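Local coordinates for protein colicin-D (Escherichia coli, PDB 5ZNM) that kills Escherichia coli and close relatives as a plasmid-encoded toxin, stopping protein synthesis through the tRNase domain at its C-terminal end, at residues T310-R314 against E315-K319; K300-D304 against F305-D309. All coordinates share one frame; numbering follows the deposited sequence.

Contact 1: T310-R314 against E315-K319; sequences TKKNR and ETLTK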
loop_
_atom_site.group_PDB
_atom_site.type_symbol
_atom_site.label_atom_id
_atom_site.label_comp_id
_atom_site.label_asym_id
_atom_site.label_seq_id
_atom_site.Cartn_x
_atom_site.Cartn_y
_atom_site.Cartn_z
ATOM N N THR A 310 -21.371 35.500 25.232
ATOM C CA THR A 310 -22.446 35.074 24.349
ATOM C C THR A 310 -21.974 34.788 22.925
ATOM O O THR A 310 -22.624 34.012 22.225
ATOM C CB THR A 310 -23.576 36.118 24.338
ATOM O OG1 THR A 310 -23.055 37.396 23.980
ATOM C CG2 THR A 310 -24.217 36.229 25.730
ATOM N N LYS A 311 -20.856 35.356 22.491
ATOM C CA LYS A 311 -20.334 35.041 21.166
ATOM C C LYS A 311 -19.785 33.619 21.130
ATOM O O LYS A 311 -19.194 33.138 22.099
ATOM C CB LYS A 311 -19.238 36.029 20.778
ATOM C CG LYS A 311 -19.747 37.434 20.584
ATOM C CD LYS A 311 -18.691 38.334 19.975
ATOM C CE LYS A 311 -17.654 38.741 20.991
ATOM N NZ LYS A 311 -17.092 40.064 20.617
ATOM N N LYS A 312 -20.004 32.933 20.014
ATOM C CA LYS A 312 -19.429 31.612 19.799
ATOM C C LYS A 312 -18.245 31.750 18.858
ATOM O O LYS A 312 -18.417 32.080 17.684
ATOM C CB LYS A 312 -20.454 30.645 19.224
ATOM C CG LYS A 312 -21.571 30.369 20.178
ATOM C CD LYS A 312 -22.254 29.070 19.842
ATOM C CE LYS A 312 -23.076 29.187 18.599
ATOM N NZ LYS A 312 -24.118 28.128 18.620
ATOM N N ASN A 313 -17.047 31.492 19.371
ATOM C CA ASN A 313 -15.842 31.510 18.551
ATOM C C ASN A 313 -14.871 30.517 19.165
ATOM O O ASN A 313 -15.197 29.847 20.148
ATOM C CB ASN A 313 -15.252 32.923 18.447
ATOM C CG ASN A 313 -15.016 33.553 19.808
ATOM O OD1 ASN A 313 -14.546 32.891 20.736
ATOM N ND2 ASN A 313 -15.356 34.829 19.940
ATOM N N ARG A 314 -13.664 30.426 18.590
ATOM C CA ARG A 314 -12.725 29.417 19.070
ATOM C C ARG A 314 -12.473 29.586 20.556
ATOM O O ARG A 314 -12.445 28.609 21.316
ATOM C CB ARG A 314 -11.396 29.487 18.314
ATOM C CG ARG A 314 -10.333 28.554 18.912
ATOM C CD ARG A 314 -9.257 28.146 17.890
ATOM N NE ARG A 314 -9.815 27.465 16.726
ATOM C CZ ARG A 314 -10.062 26.154 16.650
ATOM N NH1 ARG A 314 -9.824 25.345 17.680
ATOM N NH2 ARG A 314 -10.579 25.648 15.543
ATOM N N GLU A 315 -12.277 30.828 20.974
ATOM C CA GLU A 315 -11.994 31.155 22.361
ATOM C C GLU A 315 -13.123 30.708 23.295
ATOM O O GLU A 315 -12.877 30.072 24.327
ATOM C CB GLU A 315 -11.768 32.663 22.426
ATOM C CG GLU A 315 -11.447 33.237 23.726
ATOM C CD GLU A 315 -11.144 34.727 23.597
ATOM O OE1 GLU A 315 -10.033 35.056 23.142
ATOM O OE2 GLU A 315 -12.023 35.553 23.921
ATOM N N THR A 316 -14.371 31.013 22.950
ATOM C CA THR A 316 -15.434 30.683 23.895
ATOM C C THR A 316 -15.804 29.204 23.843
ATOM O O THR A 316 -16.151 28.622 24.882
ATOM C CB THR A 316 -16.668 31.565 23.654
ATOM O OG1 THR A 316 -17.218 31.313 22.345
ATOM C CG2 THR A 316 -16.287 33.023 23.753
ATOM N N LEU A 317 -15.714 28.571 22.669
ATOM C CA LEU A 317 -15.918 27.125 22.622
ATOM C C LEU A 317 -14.818 26.386 23.365
ATOM O O LEU A 317 -15.081 25.328 23.941
ATOM C CB LEU A 317 -16.000 26.617 21.174
ATOM C CG LEU A 317 -17.149 27.154 20.312
ATOM C CD1 LEU A 317 -17.197 26.415 18.965
ATOM C CD2 LEU A 317 -18.488 27.063 21.037
ATOM N N THR A 318 -13.585 26.922 23.359
ATOM C CA THR A 318 -12.522 26.339 24.174
ATOM C C THR A 318 -12.802 26.532 25.663
ATOM O O THR A 318 -12.549 25.624 26.466
ATOM C CB THR A 318 -11.163 26.929 23.768
ATOM O OG1 THR A 318 -10.921 26.641 22.377
ATOM C CG2 THR A 318 -10.026 26.334 24.601
ATOM N N LYS A 319 -13.349 27.692 26.054
ATOM C CA LYS A 319 -13.793 27.868 27.443
ATOM C C LYS A 319 -14.781 26.778 27.851
ATOM O O LYS A 319 -14.662 26.182 28.930
ATOM C CB LYS A 319 -14.453 29.241 27.631
ATOM C CG LYS A 319 -13.523 30.435 27.738
ATOM C CD LYS A 319 -14.344 31.653 28.267
ATOM C CE LYS A 319 -13.502 32.928 28.261
ATOM N NZ LYS A 319 -14.314 34.078 28.739
HETATM O O HOH W 1 -14.610 36.361 22.441
HETATM O O HOH W 2 -9.068 25.515 20.486
#
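The guanidinium of Arg314 meets a water at its edge, in plane, and this water links NH1 to Thr318 OG1. Salt bridges to Asp283 and Asp255 hold NH2 and NE of the same group. The other flat group is the amide of Asn313. Asn313 OD1 accepts from Thr316 N at 2.9 Å, nearly along the C=O axis (160° at OD1). Its ND2 donates to a second water, which in turn donates to Glu315 OE2. With chi1 at 54°, CG sits between the backbone N and the carbonyl carbon, which sets OD1 in front of the N-H of Thr316. Asn313 is the N-cap of helix 314-329. The return bond runs from Asn313 N to Thr316 OG1 at 3.0 Å, so the two residues form a capping box. Their side chains cross at about a right angle. Thr316 OG1 also donates to Lys311 O at 2.7 Å, which ties the incoming loop to the helix. Leu317 N then donates to Asn313 O at 2.9 Å, almost straight. One residue on, Arg314 O accepts from both Thr318 N (2.9 Å) and Thr318 OG1 (2.7 Å), which approach from opposite faces of its carbonyl plane.

Contact 2: K300-D304 against F305-D309; sequences KHAGD and FGISD. With SO4 (sulfate ion), chain C.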
loop_
_atom_site.group_PDB
_atom_site.type_symbol
_atom_site.label_atom_id
_atom_site.label_comp_id
_atom_site.label_asym_id
_atom_site.label_seq_id
_atom_site.Cartn_x
_atom_site.Cartn_y
_atom_site.Cartn_z
ATOM N N LYS A 300 -25.367 26.879 24.274
ATOM C CA LYS A 300 -26.482 27.478 24.990
ATOM C C LYS A 300 -26.450 27.172 26.484
ATOM O O LYS A 300 -27.015 27.933 27.277
ATOM C CB LYS A 300 -27.800 26.972 24.383
ATOM C CG LYS A 300 -27.949 25.458 24.456
ATOM C CD LYS A 300 -29.279 24.959 23.847
ATOM C CE LYS A 300 -29.298 23.422 23.736
ATOM N NZ LYS A 300 -30.529 22.918 23.051
ATOM N N HIS A 301 -25.816 26.077 26.887
ATOM C CA HIS A 301 -25.703 25.710 28.291
ATOM C C HIS A 301 -24.450 26.251 28.973
ATOM O O HIS A 301 -24.258 25.976 30.164
ATOM C CB HIS A 301 -25.719 24.184 28.445
ATOM C CG HIS A 301 -26.964 23.535 27.921
ATOM N ND1 HIS A 301 -28.209 23.782 28.461
ATOM C CD2 HIS A 301 -27.157 22.653 26.911
ATOM C CE1 HIS A 301 -29.116 23.074 27.810
ATOM N NE2 HIS A 301 -28.506 22.388 26.862
ATOM N N ALA A 302 -23.601 27.009 28.276
ATOM C CA ALA A 302 -22.302 27.365 28.867
ATOM C C ALA A 302 -22.455 28.261 30.094
ATOM O O ALA A 302 -21.587 28.255 30.978
ATOM C CB ALA A 302 -21.404 28.044 27.827
ATOM N N GLY A 303 -23.547 29.031 30.173
ATOM C CA GLY A 303 -23.785 29.830 31.367
ATOM C C GLY A 303 -23.927 29.003 32.634
ATOM O O GLY A 303 -23.528 29.446 33.709
ATOM N N ASP A 304 -24.501 27.799 32.529
ATOM C CA ASP A 304 -24.566 26.897 33.676
ATOM C C ASP A 304 -23.192 26.430 34.122
ATOM O O ASP A 304 -23.054 25.925 35.242
ATOM C CB ASP A 304 -25.434 25.675 33.355
ATOM C CG ASP A 304 -26.905 26.001 33.361
ATOM O OD1 ASP A 304 -27.231 27.121 33.790
ATOM O OD2 ASP A 304 -27.726 25.144 32.972
ATOM N N PHE A 305 -22.171 26.556 33.272
ATOM C CA PHE A 305 -20.812 26.241 33.684
ATOM C C PHE A 305 -19.982 27.502 33.927
ATOM O O PHE A 305 -18.749 27.453 33.889
ATOM C CB PHE A 305 -20.153 25.308 32.653
ATOM C CG PHE A 305 -20.809 23.943 32.573
ATOM C CD1 PHE A 305 -21.983 23.757 31.848
ATOM C CD2 PHE A 305 -20.243 22.849 33.210
ATOM C CE1 PHE A 305 -22.595 22.508 31.777
ATOM C CE2 PHE A 305 -20.838 21.595 33.148
ATOM C CZ PHE A 305 -22.016 21.420 32.426
ATOM N N GLY A 306 -20.638 28.632 34.188
ATOM C CA GLY A 306 -19.927 29.826 34.609
ATOM C C GLY A 306 -19.331 30.668 33.505
ATOM O O GLY A 306 -18.446 31.484 33.776
ATOM N N ILE A 307 -19.770 30.487 32.264
ATOM C CA ILE A 307 -19.217 31.207 31.122
ATOM C C ILE A 307 -20.201 32.285 30.702
ATOM O O ILE A 307 -21.324 31.979 30.291
ATOM C CB ILE A 307 -18.910 30.249 29.961
ATOM C CG1 ILE A 307 -17.775 29.320 30.372
ATOM C CG2 ILE A 307 -18.568 31.039 28.712
ATOM C CD1 ILE A 307 -17.654 28.097 29.485
ATOM N N SER A 308 -19.775 33.555 30.789
ATOM C CA SER A 308 -20.670 34.669 30.493
ATOM C C SER A 308 -20.724 35.025 29.019
ATOM O O SER A 308 -21.716 35.620 28.592
ATOM C CB SER A 308 -20.264 35.926 31.281
ATOM O OG SER A 308 -19.030 36.418 30.825
ATOM N N ASP A 309 -19.697 34.671 28.240
ATOM C CA ASP A 309 -19.611 35.104 26.853
ATOM C C ASP A 309 -20.809 34.615 26.053
ATOM O O ASP A 309 -21.204 33.453 26.148
ATOM C CB ASP A 309 -18.325 34.574 26.204
ATOM C CG ASP A 309 -17.066 34.991 26.960
ATOM O OD1 ASP A 309 -16.895 34.571 28.122
ATOM O OD2 ASP A 309 -16.246 35.731 26.383
HETATM S S SO4 C . -33.552 23.301 20.998
HETATM O O1 SO4 C . -32.986 22.091 21.593
HETATM O O2 SO4 C . -34.575 23.811 21.893
HETATM O O3 SO4 C . -32.500 24.289 20.792
HETATM O O4 SO4 C . -34.163 23.018 19.705
#
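A Schellman motif follows the bonds of a 3-10 segment, in the loop between helix 292-297 and helix 314-329 of the C-terminal tRNase domain. Ala302 O accepts from Phe305 N at 2.9 Å and from Ile307 N at 3.2 Å. The first is an i to i+3 bond of the 3-10 segment, the second the 6→1 bond of the motif. Both donors lie out of the carbonyl plane, one on each face. The 5→2 bond, Gly306 N to Gly303 O at 3.0 Å, also approaches well above the plane of its carbonyl. Gly306 has the positive phi of the motif, 83°.

The apolar part is small. Ala302 CB meets Ile307 CB at 4.0 Å, with Ile307 CD1 close by. Phe320 of helix 314-329 touches Ala302. Gly303 CA also makes a CA-H...O contact with Ile307 O at 3.4 Å.

The Phe305 ring meets His301 O at its edge, with the oxygen in the ring plane, 3.6 Å from Phe305 CD1. With chi1 at -65°, CG stays beside the backbone N, and the ring lies back along the 3-10 segment. Beyond the turn it packs on Ala323, Asn355 and Val357. Asp304 OD2 accepts from Lys370 N, and Asp304 O accepts from Asn355 ND2, so the turn is tied to the sheet.

At the outer end, Lys300 CG lies 3.8 Å above one face of the His301 ring, toward its rim. The extended chain of Lys300 carries NZ to a sulfate, probably from the crystallisation liquor, with a weak bond to O3. The paired 6→1 and 5→2 bonds, the glycine with positive phi and the apolar contact of Ala302 with Ile307 are those of a Schellman motif.

How the contacts relate
Contact 2 comes first along the chain, and contact 1 follows directly at residue 310. Their centres lie 10 Å apart. Together they form the path from the 3-10 turn into helix 314-329. The chain doubles back, so the two also touch in space. Lys319 NZ of contact 1 makes a salt bridge with Asp309 OD1 of contact 2 at 2.7 Å. Beside it, Thr316 CG2 packs on Asp309 CB at 3.5 Å. Ile307 CD1 comes within 3.6 Å of Lys319 C. Tyr299 serves both: its OH bonds to Asp309 O, and the side chains of Lys312 and Thr316 touch Tyr299. The sulfate belongs to contact 2, at Lys300.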